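Local coordinates for uncharacterized protein (Pseudomonas aeruginosa, PDB 4E72) that is of unknown function but carries a DUF3298 domain and a signal sequence, and is probably exported from the cytoplasm, perhaps as a lipoprotein, at residues 144-149 / 187-192; 151-156 / 204-209; 81-86 / 107-112; 27-32 / 77-82; 46-51 / 119-124. All coordinates share one frame; numbering follows the deposited sequence.

Interaction 1: 144-149 / 187-192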
# COMPACT_ATOMS: atom_id res chain seq x y z
N ALA A 144 8.28 -14.52 -15.44
CA ALA A 144 8.47 -13.48 -16.46
C ALA A 144 8.17 -12.07 -15.90
O ALA A 144 8.86 -11.11 -16.25
CB ALA A 144 7.60 -13.76 -17.67
N PHE A 145 7.17 -11.93 -15.01
CA PHE A 145 6.85 -10.65 -14.37
C PHE A 145 8.02 -10.13 -13.50
O PHE A 145 8.40 -8.96 -13.61
CB PHE A 145 5.57 -10.76 -13.52
CG PHE A 145 5.20 -9.49 -12.77
CD1 PHE A 145 4.52 -8.46 -13.41
CD2 PHE A 145 5.50 -9.35 -11.41
CE1 PHE A 145 4.14 -7.32 -12.71
CE2 PHE A 145 5.14 -8.20 -10.72
CZ PHE A 145 4.47 -7.18 -11.38
N TRP A 146 8.60 -11.01 -12.67
CA TRP A 146 9.68 -10.56 -11.79
C TRP A 146 10.96 -10.31 -12.59
O TRP A 146 11.77 -9.50 -12.15
CB TRP A 146 9.87 -11.47 -10.58
CG TRP A 146 8.67 -11.44 -9.67
CD1 TRP A 146 7.72 -12.41 -9.54
CD2 TRP A 146 8.24 -10.34 -8.85
NE1 TRP A 146 6.75 -12.01 -8.66
CE2 TRP A 146 7.02 -10.73 -8.24
CE3 TRP A 146 8.76 -9.07 -8.56
CZ2 TRP A 146 6.34 -9.90 -7.35
CZ3 TRP A 146 8.06 -8.23 -7.72
CH2 TRP A 146 6.86 -8.64 -7.11
N LYS A 147 11.09 -10.91 -13.79
CA LYS A 147 12.22 -10.63 -14.69
C LYS A 147 12.12 -9.20 -15.20
O LYS A 147 13.15 -8.54 -15.27
CB LYS A 147 12.28 -11.62 -15.87
CG LYS A 147 12.71 -13.03 -15.46
CD LYS A 147 14.22 -13.20 -15.29
CE LYS A 147 14.60 -14.66 -15.08
NZ LYS A 147 14.40 -15.50 -16.30
N GLN A 148 10.89 -8.71 -15.50
CA GLN A 148 10.64 -7.32 -15.92
C GLN A 148 10.80 -6.35 -14.75
O GLN A 148 11.21 -5.21 -14.95
CB GLN A 148 9.25 -7.15 -16.56
CG GLN A 148 9.04 -8.00 -17.83
CD GLN A 148 10.15 -7.86 -18.84
OE1 GLN A 148 10.42 -6.77 -19.34
NE2 GLN A 148 10.86 -8.95 -19.11
N ALA A 149 10.48 -6.81 -13.54
CA ALA A 149 10.63 -6.07 -12.29
C ALA A 149 12.11 -5.81 -12.03
O ALA A 149 12.47 -4.71 -11.60
CB ALA A 149 10.02 -6.86 -11.14
N VAL A 187 3.05 -0.22 -14.50
CA VAL A 187 2.71 -1.01 -13.32
C VAL A 187 3.64 -0.51 -12.16
O VAL A 187 4.87 -0.44 -12.32
CB VAL A 187 2.78 -2.54 -13.58
CG1 VAL A 187 2.83 -3.35 -12.28
CG2 VAL A 187 1.59 -2.98 -14.41
N THR A 188 3.06 -0.10 -11.02
CA THR A 188 3.87 0.37 -9.87
C THR A 188 4.19 -0.77 -8.90
O THR A 188 3.28 -1.47 -8.46
CB THR A 188 3.16 1.53 -9.14
OG1 THR A 188 2.95 2.59 -10.07
CG2 THR A 188 3.95 2.07 -7.93
N LEU A 189 5.49 -0.94 -8.57
CA LEU A 189 5.96 -1.86 -7.53
C LEU A 189 6.46 -1.00 -6.39
O LEU A 189 7.44 -0.27 -6.54
CB LEU A 189 7.07 -2.84 -7.96
CG LEU A 189 6.91 -3.71 -9.20
CD1 LEU A 189 7.94 -4.81 -9.17
CD2 LEU A 189 5.56 -4.33 -9.26
N LYS A 190 5.75 -1.05 -5.26
CA LYS A 190 6.08 -0.24 -4.10
C LYS A 190 6.72 -1.13 -3.01
O LYS A 190 6.18 -2.18 -2.66
CB LYS A 190 4.82 0.48 -3.59
CG LYS A 190 5.00 1.21 -2.27
CD LYS A 190 5.40 2.62 -2.46
CE LYS A 190 4.38 3.56 -1.88
NZ LYS A 190 4.86 4.95 -1.94
N TYR A 191 7.86 -0.68 -2.47
CA TYR A 191 8.65 -1.41 -1.50
C TYR A 191 8.54 -0.86 -0.11
O TYR A 191 8.50 0.35 0.10
CB TYR A 191 10.14 -1.43 -1.93
CG TYR A 191 10.34 -2.43 -3.04
CD1 TYR A 191 9.86 -2.18 -4.32
CD2 TYR A 191 10.88 -3.69 -2.78
CE1 TYR A 191 9.96 -3.13 -5.33
CE2 TYR A 191 10.98 -4.65 -3.78
CZ TYR A 191 10.49 -4.37 -5.05
OH TYR A 191 10.53 -5.34 -6.04
N ASP A 192 8.52 -1.78 0.85
CA ASP A 192 8.55 -1.42 2.26
C ASP A 192 9.90 -0.77 2.52
O ASP A 192 10.88 -1.08 1.84
CB ASP A 192 8.33 -2.66 3.14
CG ASP A 192 6.86 -3.06 3.24
OD1 ASP A 192 6.02 -2.18 3.58
OD2 ASP A 192 6.56 -4.27 3.03
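Leu189 drives its forked end into a notch formed by Phe145, Trp146 and Ala149. Its two methyls divide the work: CD1 lies 3.5 Å from Ala149 CB and 3.7 Å from Trp146 CZ3, while CD2 meets Phe145 CZ at 3.7 Å. One turn of helix grips both branches of a single leucine. Beside this, Val187 CG1 sits at the edge of the Phe145 ring, near its plane, 4.2 Å from CE1. The axis of helix 144-149 runs at 78° to that of strand 187-190, with a closest approach of 11.2 Å. This is a helix laid across the three-stranded antiparallel sheet in the DUF3298 region, and every touching residue is buried. The two rings pack on each other: Phe145 brings CD2 over the centre of one face of the Trp146 indole, 3.8 Å above its plane. With CG anti to the backbone N (chi1 177°), the Phe145 ring is swung past the Leu189 side chain, the two running in opposite directions. Further out, Glu142 OE2 accepts a hydrogen bond from Trp146 NE1. Tyr191 OH, which approaches Trp146 CZ3, is hydrogen-bonded to the carbonyl of Gln175, and Val180 packs on both Phe145 and Leu189.

Interaction 2: 151-156 / 204-209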
# COMPACT_ATOMS: atom_id res chain seq x y z
N LEU A 151 14.42 -5.48 -14.36
CA LEU A 151 14.79 -4.44 -15.32
C LEU A 151 14.38 -3.06 -14.77
O LEU A 151 15.19 -2.12 -14.84
CB LEU A 151 14.14 -4.74 -16.70
CG LEU A 151 14.32 -3.70 -17.83
CD1 LEU A 151 15.80 -3.47 -18.19
CD2 LEU A 151 13.49 -4.09 -19.04
N ALA A 152 13.17 -2.96 -14.19
CA ALA A 152 12.64 -1.75 -13.54
C ALA A 152 13.50 -1.35 -12.31
O ALA A 152 13.61 -0.17 -12.00
CB ALA A 152 11.19 -1.96 -13.13
N HIS A 153 14.13 -2.35 -11.65
CA HIS A 153 15.06 -2.13 -10.56
C HIS A 153 16.31 -1.43 -11.11
O HIS A 153 16.78 -0.45 -10.52
CB HIS A 153 15.41 -3.44 -9.84
CG HIS A 153 16.30 -3.25 -8.63
ND1 HIS A 153 17.59 -3.75 -8.59
CD2 HIS A 153 16.06 -2.58 -7.48
CE1 HIS A 153 18.08 -3.40 -7.42
NE2 HIS A 153 17.21 -2.69 -6.72
N LYS A 154 16.84 -1.95 -12.24
CA LYS A 154 18.03 -1.41 -12.90
C LYS A 154 17.79 0.03 -13.35
O LYS A 154 18.65 0.88 -13.11
CB LYS A 154 18.47 -2.30 -14.08
CG LYS A 154 18.81 -3.73 -13.65
CD LYS A 154 20.30 -4.03 -13.71
CE LYS A 154 20.56 -5.52 -13.75
NZ LYS A 154 20.05 -6.15 -15.01
N ALA A 155 16.58 0.32 -13.88
CA ALA A 155 16.20 1.68 -14.27
C ALA A 155 16.14 2.59 -13.04
O ALA A 155 16.60 3.72 -13.12
CB ALA A 155 14.86 1.67 -14.99
N TRP A 156 15.61 2.10 -11.90
CA TRP A 156 15.50 2.81 -10.63
C TRP A 156 16.90 3.12 -10.06
O TRP A 156 17.11 4.21 -9.53
CB TRP A 156 14.67 2.02 -9.61
CG TRP A 156 14.57 2.66 -8.26
CD1 TRP A 156 13.68 3.61 -7.87
CD2 TRP A 156 15.41 2.41 -7.12
NE1 TRP A 156 13.93 4.00 -6.57
CE2 TRP A 156 14.99 3.28 -6.09
CE3 TRP A 156 16.49 1.54 -6.87
CZ2 TRP A 156 15.61 3.31 -4.83
CZ3 TRP A 156 17.11 1.58 -5.63
CH2 TRP A 156 16.66 2.44 -4.62
N PRO A 204 10.68 2.93 -1.98
CA PRO A 204 10.98 2.99 -3.42
C PRO A 204 9.84 2.48 -4.30
O PRO A 204 9.15 1.51 -3.96
CB PRO A 204 12.22 2.10 -3.57
CG PRO A 204 12.83 2.04 -2.21
CD PRO A 204 11.69 2.14 -1.25
N GLU A 205 9.63 3.19 -5.41
CA GLU A 205 8.62 2.84 -6.42
C GLU A 205 9.28 2.48 -7.72
O GLU A 205 9.95 3.33 -8.33
CB GLU A 205 7.59 3.96 -6.65
CG GLU A 205 6.54 4.05 -5.55
CD GLU A 205 5.39 5.02 -5.78
OE1 GLU A 205 5.22 5.51 -6.92
OE2 GLU A 205 4.64 5.27 -4.82
N LEU A 206 9.11 1.21 -8.13
CA LEU A 206 9.59 0.69 -9.40
C LEU A 206 8.46 0.79 -10.40
O LEU A 206 7.30 0.57 -10.03
CB LEU A 206 10.05 -0.77 -9.23
CG LEU A 206 11.55 -1.04 -9.06
CD1 LEU A 206 12.14 -0.28 -7.88
CD2 LEU A 206 11.80 -2.52 -8.88
N LYS A 207 8.79 1.14 -11.66
CA LYS A 207 7.78 1.26 -12.69
C LYS A 207 8.08 0.33 -13.84
O LYS A 207 9.14 0.45 -14.47
CB LYS A 207 7.65 2.72 -13.20
CG LYS A 207 7.53 3.78 -12.12
CD LYS A 207 6.13 3.91 -11.55
CE LYS A 207 6.12 4.88 -10.39
NZ LYS A 207 4.75 5.13 -9.88
N ILE A 208 7.14 -0.59 -14.13
CA ILE A 208 7.29 -1.46 -15.30
C ILE A 208 6.37 -0.93 -16.37
O ILE A 208 5.16 -0.94 -16.17
CB ILE A 208 7.08 -2.97 -15.09
CG1 ILE A 208 7.87 -3.53 -13.89
CG2 ILE A 208 7.39 -3.73 -16.39
CD1 ILE A 208 7.20 -4.76 -13.27
N PRO A 209 6.92 -0.48 -17.53
CA PRO A 209 6.04 -0.04 -18.63
C PRO A 209 5.15 -1.18 -19.13
O PRO A 209 5.65 -2.29 -19.31
CB PRO A 209 7.03 0.42 -19.72
CG PRO A 209 8.34 0.66 -19.00
CD PRO A 209 8.35 -0.39 -17.92
O HOH W 1 11.55 1.55 -12.19
O HOH W 2 11.25 5.86 -5.80
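Pro204 sets its CB 3.8 Å from Trp156 CZ2, its ring obliquely against the CZ2, CE2 and NE1 side of the indole. That indole is carried along the strand because Trp156 CG is anti to the backbone N (chi1 178°). At Glu205 the backbone N donates to a water at 3.1 Å, which lies in the indole plane, where Trp156 NE1 donates to it weakly, at 3.4 Å. The Glu205 side chain starts away from the helix; OE1 forms a salt bridge with Lys207 NZ at 3.0 Å, and OE2 is shared by Arg92 and Lys190. The side chain of Leu206 then reaches from the strand to the helix. In the conformer described, one of two modelled, CD1 makes an off-centre CH-pi contact 4.3 Å from the centroid of the Trp156 five-membered ring, and CD2 rests on the backbone of His153. Strand 205-208 is an outer strand of the three-stranded antiparallel sheet, and helix 151-156 crosses it at 123°. Lys207 N donates at 2.8 Å to a second water, which donates to Ala152 O at 2.7 Å; Lys207 O lies 3.4 Å from Ala152 CB. Ile208 CG1 packs on that same methyl.

Interaction 3: 81-86 / 107-112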
# COMPACT_ATOMS: atom_id res chain seq x y z
N PRO A 81 3.37 5.75 27.58
CA PRO A 81 3.50 7.17 27.19
C PRO A 81 4.33 7.40 25.91
O PRO A 81 5.34 6.74 25.69
CB PRO A 81 4.18 7.82 28.41
CG PRO A 81 3.79 6.91 29.58
CD PRO A 81 3.83 5.54 28.98
N GLY A 82 3.83 8.31 25.06
CA GLY A 82 4.45 8.74 23.82
C GLY A 82 4.10 7.91 22.59
O GLY A 82 4.53 8.24 21.49
N TRP A 83 3.36 6.80 22.79
CA TRP A 83 3.00 5.90 21.69
C TRP A 83 1.96 6.53 20.78
O TRP A 83 1.12 7.31 21.23
CB TRP A 83 2.48 4.56 22.22
CG TRP A 83 3.51 3.66 22.83
CD1 TRP A 83 4.72 4.01 23.36
CD2 TRP A 83 3.37 2.25 23.07
NE1 TRP A 83 5.37 2.90 23.86
CE2 TRP A 83 4.55 1.81 23.71
CE3 TRP A 83 2.38 1.30 22.74
CZ2 TRP A 83 4.76 0.47 24.05
CZ3 TRP A 83 2.59 -0.03 23.07
CH2 TRP A 83 3.76 -0.43 23.74
N SER A 84 2.00 6.16 19.52
CA SER A 84 1.05 6.64 18.51
C SER A 84 0.89 5.61 17.42
O SER A 84 1.81 4.83 17.13
CB SER A 84 1.47 7.98 17.92
OG SER A 84 2.75 7.89 17.32
N SER A 85 -0.28 5.64 16.80
CA SER A 85 -0.64 4.77 15.71
C SER A 85 -1.44 5.57 14.67
O SER A 85 -2.41 6.26 15.04
CB SER A 85 -1.42 3.55 16.23
OG SER A 85 -1.94 2.77 15.18
N TYR A 86 -0.99 5.52 13.40
CA TYR A 86 -1.58 6.20 12.24
C TYR A 86 -1.94 5.18 11.20
O TYR A 86 -1.11 4.35 10.86
CB TYR A 86 -0.60 7.23 11.60
CG TYR A 86 -0.24 8.42 12.46
CD1 TYR A 86 0.74 8.31 13.44
CD2 TYR A 86 -0.80 9.67 12.23
CE1 TYR A 86 1.09 9.41 14.24
CE2 TYR A 86 -0.46 10.77 13.01
CZ TYR A 86 0.50 10.64 14.01
OH TYR A 86 0.85 11.72 14.78
N LEU A 107 3.48 3.29 13.12
CA LEU A 107 3.39 2.84 14.50
C LEU A 107 4.65 3.23 15.32
O LEU A 107 5.77 2.93 14.93
CB LEU A 107 3.16 1.30 14.54
CG LEU A 107 3.07 0.65 15.94
CD1 LEU A 107 1.84 1.14 16.71
CD2 LEU A 107 3.01 -0.88 15.85
N PHE A 108 4.45 3.92 16.44
CA PHE A 108 5.56 4.28 17.32
C PHE A 108 5.29 3.72 18.73
O PHE A 108 4.29 4.07 19.34
CB PHE A 108 5.83 5.79 17.34
CG PHE A 108 6.98 6.13 18.26
CD1 PHE A 108 8.30 5.89 17.88
CD2 PHE A 108 6.74 6.60 19.55
CE1 PHE A 108 9.36 6.15 18.77
CE2 PHE A 108 7.80 6.85 20.44
CZ PHE A 108 9.10 6.64 20.03
N THR A 109 6.17 2.81 19.22
CA THR A 109 5.98 2.16 20.52
C THR A 109 7.23 2.36 21.42
O THR A 109 7.71 1.41 22.04
CB THR A 109 5.58 0.66 20.39
OG1 THR A 109 6.61 -0.09 19.75
CG2 THR A 109 4.23 0.45 19.68
N GLY A 110 7.68 3.61 21.53
CA GLY A 110 8.80 3.96 22.40
C GLY A 110 10.18 3.48 21.99
O GLY A 110 11.10 3.52 22.81
N GLY A 111 10.34 3.04 20.74
CA GLY A 111 11.64 2.57 20.26
C GLY A 111 12.52 3.70 19.76
O GLY A 111 12.26 4.88 20.03
N ALA A 112 13.59 3.33 19.01
CA ALA A 112 14.53 4.28 18.41
C ALA A 112 13.81 5.23 17.45
O ALA A 112 14.13 6.42 17.40
CB ALA A 112 15.62 3.52 17.67
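Ser84 and Phe108 form an antiparallel hydrogen-bonded pair at the open end of the beta hairpin made by strands 84-95 and 98-108, far from its turn. Two backbone bonds define the pair: Phe108 N donates to Ser84 O at 2.9 Å, almost straight at 177°, and Ser84 N donates to Phe108 O at 3.1 Å. The next pair, Ser85 with Leu107, is a non-hydrogen-bonded one, and its CA atoms are 4.6 Å apart. Side chains of the first pair share one face of the sheet. Those of the second share the other, which Phe75 of helix 68-78 covers and where Ser85 OG is hydrogen-bonded to Tyr71 OH.

Carbon-to-oxygen contacts prolong the pairing beyond the last regular bond. Phe108 O, already an acceptor, also receives a CA-H...O contact from Trp83 CA at 3.2 Å. Gly82 O lies at the edge of the Phe108 ring, near its plane, 3.4 Å from CD2.

Ring-face packing comes from Trp83, whose CG lies beside the backbone N and anti to the carbonyl carbon (chi1 -72°), which lays the indole against the chain as it leaves the strand. Thr109 CA stands 3.4 Å from the centroid of the five-membered ring, only 6° off the normal, so this CH-pi contact is squarely over the face. The Thr109 methyl extends the cover to the benzo part, with CG2 3.7 Å from Trp83 CE3. The backbone of Thr109 also carries Gly110 N to 3.4 Å above the plane of the Phe108 ring, offset toward its rim.

Interaction 4: 27-32 / 77-82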
# COMPACT_ATOMS: atom_id res chain seq x y z
N GLN A 27 3.21 13.64 25.61
CA GLN A 27 3.44 12.19 25.68
C GLN A 27 2.12 11.39 25.74
O GLN A 27 2.16 10.19 26.02
CB GLN A 27 4.30 11.87 26.93
CG GLN A 27 5.78 12.23 26.79
CD GLN A 27 6.55 11.16 26.07
OE1 GLN A 27 6.68 11.18 24.83
NE2 GLN A 27 7.05 10.19 26.82
N CYS A 28 0.96 12.04 25.51
CA CYS A 28 -0.35 11.38 25.54
C CYS A 28 -0.53 10.46 24.32
O CYS A 28 -0.48 10.96 23.19
CB CYS A 28 -1.49 12.39 25.65
SG CYS A 28 -3.15 11.65 25.52
N PRO A 29 -0.76 9.13 24.52
CA PRO A 29 -0.99 8.21 23.38
C PRO A 29 -2.12 8.70 22.47
O PRO A 29 -3.13 9.24 22.95
CB PRO A 29 -1.33 6.89 24.06
CG PRO A 29 -0.61 6.98 25.38
CD PRO A 29 -0.83 8.39 25.80
N LEU A 30 -1.92 8.54 21.16
CA LEU A 30 -2.73 9.06 20.05
C LEU A 30 -2.99 8.02 18.96
O LEU A 30 -2.07 7.31 18.56
CB LEU A 30 -1.88 10.23 19.45
CG LEU A 30 -2.37 11.04 18.25
CD1 LEU A 30 -1.83 12.47 18.35
CD2 LEU A 30 -1.85 10.45 16.92
N VAL A 31 -4.23 7.98 18.45
CA VAL A 31 -4.65 7.14 17.33
C VAL A 31 -5.24 8.04 16.25
O VAL A 31 -6.21 8.76 16.50
CB VAL A 31 -5.62 5.97 17.68
CG1 VAL A 31 -6.03 5.22 16.40
CG2 VAL A 31 -4.98 5.01 18.66
N ASN A 32 -4.65 7.99 15.06
CA ASN A 32 -5.10 8.81 13.94
C ASN A 32 -5.54 7.89 12.79
O ASN A 32 -4.71 7.18 12.22
CB ASN A 32 -4.00 9.81 13.54
CG ASN A 32 -4.38 10.76 12.43
OD1 ASN A 32 -4.88 10.38 11.36
ND2 ASN A 32 -4.10 12.04 12.65
N ASP A 77 -6.06 1.83 25.29
CA ASP A 77 -6.19 1.17 26.60
C ASP A 77 -4.86 0.55 27.07
O ASP A 77 -4.66 0.42 28.26
CB ASP A 77 -7.31 0.10 26.58
CG ASP A 77 -7.78 -0.36 27.95
OD1 ASP A 77 -8.33 0.49 28.71
OD2 ASP A 77 -7.62 -1.56 28.27
N SER A 78 -3.99 0.16 26.16
CA SER A 78 -2.74 -0.52 26.54
C SER A 78 -1.46 0.26 26.19
O SER A 78 -0.38 -0.17 26.60
CB SER A 78 -2.68 -1.90 25.89
OG SER A 78 -2.91 -1.88 24.49
N ALA A 79 -1.58 1.39 25.47
CA ALA A 79 -0.41 2.17 25.04
C ALA A 79 0.36 2.75 26.20
O ALA A 79 -0.25 3.14 27.20
CB ALA A 79 -0.82 3.29 24.10
N GLU A 80 1.70 2.78 26.09
CA GLU A 80 2.59 3.38 27.10
C GLU A 80 2.79 4.86 26.73
O GLU A 80 2.34 5.24 25.66
CB GLU A 80 3.91 2.63 27.14
CG GLU A 80 3.86 1.32 27.91
CD GLU A 80 5.13 0.48 27.89
OE1 GLU A 80 6.18 0.98 27.42
OE2 GLU A 80 5.07 -0.68 28.33
N PRO A 81 3.37 5.75 27.58
CA PRO A 81 3.50 7.17 27.19
C PRO A 81 4.33 7.40 25.91
O PRO A 81 5.34 6.74 25.69
CB PRO A 81 4.18 7.82 28.41
CG PRO A 81 3.79 6.91 29.58
CD PRO A 81 3.83 5.54 28.98
N GLY A 82 3.83 8.31 25.06
CA GLY A 82 4.45 8.74 23.82
C GLY A 82 4.10 7.91 22.59
O GLY A 82 4.53 8.24 21.49
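Gln27 lays one face of its side-chain carboxamide over the Pro81-Gly82 peptide. The overlap is staggered, with the oxygen end over the glycine: OE1 is 3.5 Å from Gly82 CA, and NE2 stands 4.0 Å from Pro81 C. A sharp bend in the chain (chi2 -83°) folds the amide back to this place, instead of letting it extend from the surface. Apart from this amide, the puckered Pro29 ring uses its CB and CG corner. CB meets Ala79 CB at 3.6 Å and CG approaches the carbonyl oxygen of Glu80 at 3.4 Å, so the ring rests against the backbone just where the chain leaves helix 68-78.

Strands 30-37 and 84-95 are parallel neighbours in the six-stranded sheet. The chain between them passes through helices 44-54 and 68-78, a beta-alpha-beta crossover in the broad sense. This contact draws together the start of the first strand and the return from helix to sheet. Val31, one step into the strand, packs on Phe75 and Leu76 of the helix.

The single hydrogen bond across the contact runs from Gly82 N to Gln27 O, 2.7 Å long. It is short but bent, with 145° at the hydrogen, and the donor is tilted 34° from the carbonyl plane. Such an oblique approach fits two chains pressed close, the CA atoms of Gln27 and Gly82 being just 4.0 Å apart. Gly82 has a positive phi and no side chain, which leaves its CA open to Gln27 OE1. Beyond it regular parallel strand pairing begins, Leu30 being backbone hydrogen-bonded with both Trp83 and Ser85.

Interaction 5: 46-51 / 119-124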
# COMPACT_ATOMS: atom_id res chain seq x y z
N PRO A 46 -15.82 -2.72 3.97
CA PRO A 46 -15.15 -3.66 4.89
C PRO A 46 -13.81 -4.20 4.38
O PRO A 46 -13.01 -4.70 5.18
CB PRO A 46 -16.16 -4.81 5.03
CG PRO A 46 -17.00 -4.73 3.82
CD PRO A 46 -17.06 -3.30 3.41
N ILE A 47 -13.58 -4.11 3.05
CA ILE A 47 -12.35 -4.54 2.39
C ILE A 47 -11.21 -3.56 2.78
O ILE A 47 -10.08 -3.98 3.05
CB ILE A 47 -12.59 -4.61 0.85
CG1 ILE A 47 -13.37 -5.90 0.47
CG2 ILE A 47 -11.28 -4.46 0.06
CD1 ILE A 47 -13.92 -5.95 -1.05
N VAL A 48 -11.54 -2.28 2.81
CA VAL A 48 -10.59 -1.24 3.20
C VAL A 48 -10.31 -1.37 4.70
O VAL A 48 -9.14 -1.40 5.10
CB VAL A 48 -11.14 0.15 2.83
CG1 VAL A 48 -10.36 1.26 3.52
CG2 VAL A 48 -11.12 0.34 1.32
N GLU A 49 -11.37 -1.50 5.53
CA GLU A 49 -11.24 -1.63 6.99
C GLU A 49 -10.32 -2.81 7.35
O GLU A 49 -9.40 -2.62 8.14
CB GLU A 49 -12.61 -1.78 7.67
CG GLU A 49 -12.49 -1.79 9.20
CD GLU A 49 -13.78 -1.78 10.00
OE1 GLU A 49 -14.47 -2.82 10.03
OE2 GLU A 49 -14.03 -0.76 10.68
N ARG A 50 -10.54 -4.00 6.75
CA ARG A 50 -9.74 -5.20 7.02
C ARG A 50 -8.28 -5.00 6.58
O ARG A 50 -7.37 -5.37 7.34
CB ARG A 50 -10.35 -6.44 6.31
CG ARG A 50 -9.40 -7.64 6.20
CD ARG A 50 -9.44 -8.55 7.41
NE ARG A 50 -10.19 -9.77 7.13
CZ ARG A 50 -9.64 -10.92 6.74
NH1 ARG A 50 -8.32 -11.03 6.61
NH2 ARG A 50 -10.41 -11.98 6.49
N ALA A 51 -8.06 -4.40 5.39
CA ALA A 51 -6.71 -4.16 4.86
C ALA A 51 -5.92 -3.22 5.79
O ALA A 51 -4.72 -3.42 5.96
CB ALA A 51 -6.78 -3.60 3.44
N GLY A 119 0.78 -0.32 1.48
CA GLY A 119 0.02 -1.39 0.83
C GLY A 119 -0.86 -0.87 -0.29
O GLY A 119 -1.09 0.35 -0.43
N PHE A 120 -1.34 -1.78 -1.12
CA PHE A 120 -2.26 -1.43 -2.21
C PHE A 120 -3.49 -2.32 -2.17
O PHE A 120 -3.43 -3.46 -1.71
CB PHE A 120 -1.60 -1.57 -3.60
CG PHE A 120 -0.52 -0.58 -3.95
CD1 PHE A 120 -0.79 0.79 -3.93
CD2 PHE A 120 0.71 -1.01 -4.42
CE1 PHE A 120 0.20 1.72 -4.30
CE2 PHE A 120 1.69 -0.08 -4.80
CZ PHE A 120 1.44 1.27 -4.72
N ILE A 121 -4.60 -1.79 -2.66
CA ILE A 121 -5.82 -2.52 -2.97
C ILE A 121 -6.08 -2.23 -4.46
O ILE A 121 -6.12 -1.06 -4.86
CB ILE A 121 -7.05 -2.17 -2.09
CG1 ILE A 121 -6.77 -2.35 -0.58
CG2 ILE A 121 -8.30 -2.97 -2.56
CD1 ILE A 121 -7.86 -1.75 0.36
N ASN A 122 -6.19 -3.27 -5.27
CA ASN A 122 -6.55 -3.15 -6.69
C ASN A 122 -7.96 -3.72 -6.84
O ASN A 122 -8.13 -4.92 -6.92
CB ASN A 122 -5.55 -3.85 -7.61
CG ASN A 122 -4.19 -3.25 -7.57
OD1 ASN A 122 -3.87 -2.37 -8.37
ND2 ASN A 122 -3.36 -3.70 -6.62
N TYR A 123 -8.97 -2.87 -6.74
CA TYR A 123 -10.35 -3.31 -6.81
C TYR A 123 -10.94 -3.15 -8.21
O TYR A 123 -11.04 -2.03 -8.72
CB TYR A 123 -11.19 -2.53 -5.79
CG TYR A 123 -12.60 -3.07 -5.65
CD1 TYR A 123 -12.86 -4.17 -4.84
CD2 TYR A 123 -13.66 -2.48 -6.32
CE1 TYR A 123 -14.15 -4.69 -4.73
CE2 TYR A 123 -14.96 -2.99 -6.22
CZ TYR A 123 -15.19 -4.10 -5.43
OH TYR A 123 -16.46 -4.60 -5.28
N ASP A 124 -11.35 -4.26 -8.83
CA ASP A 124 -12.00 -4.26 -10.15
C ASP A 124 -13.52 -4.19 -9.98
O ASP A 124 -14.13 -5.08 -9.39
CB ASP A 124 -11.59 -5.51 -10.95
CG ASP A 124 -12.11 -5.59 -12.38
OD1 ASP A 124 -12.47 -4.53 -12.97
OD2 ASP A 124 -12.10 -6.70 -12.94
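Ile47 O accepts the helical hydrogen bond of Ala51 N at 3.1 Å. From across the contact the methyl Ile121 CD1 touches this same Ile47 O, 4.1 Å away; no hydrogen bond joins the segments, and the contact is apolar. Ile121 carries most of it. Its CG1 branch is anti to the carbonyl carbon (chi1 -55°) and stretched out beyond it, bringing CD1 up to the helix surface. There CD1 lies 3.8 Å from Ala51 CB and 4.0 Å from Val48 CG2, whose side chain runs at about a right angle to that of Ile121. The CG2 branch of Ile121 lies 4.2 Å from Ile47 CG2. Two residues along the strand, Tyr123 points to the same side and offers its ring to Ile47, CE1 to CD1 at 3.9 Å. The phenol oxygen of Tyr123 is hydrogen-bonded to Glu41 OE2, which should steady the ring. Val130 of the adjacent outermost strand also packs on Ile47, Ile121 and Tyr123. The axes run 160° apart in direction and come within 10.1 Å. The arrangement is a helix packed on one face of a beta sheet, here helix 44-54 on the six-stranded mixed sheet, whose other face meets strand 179-181.

From the N terminus, interaction 4 closes the first long loop, from 27-32 to 77-82. Interaction 5 opens within that loop at 46-51 and closes at 119-124, so the two cross. Interaction 3 starts on Pro81 and Gly82, where interaction 4 ends, and closes at 107-112, entirely within the span of interaction 5. All three reach the six-stranded sheet. Farther on, interactions 1 and 2 cross each other: both start on helix 142-159 and end on neighbouring strands of the smaller sheet, which are joined by a probable hydrogen bond between Leu189 O and Leu206 N. The two sheets meet in part where Phe120 CE2 packs on Lys190 CB at 3.4 Å, linking interactions 5 and 1.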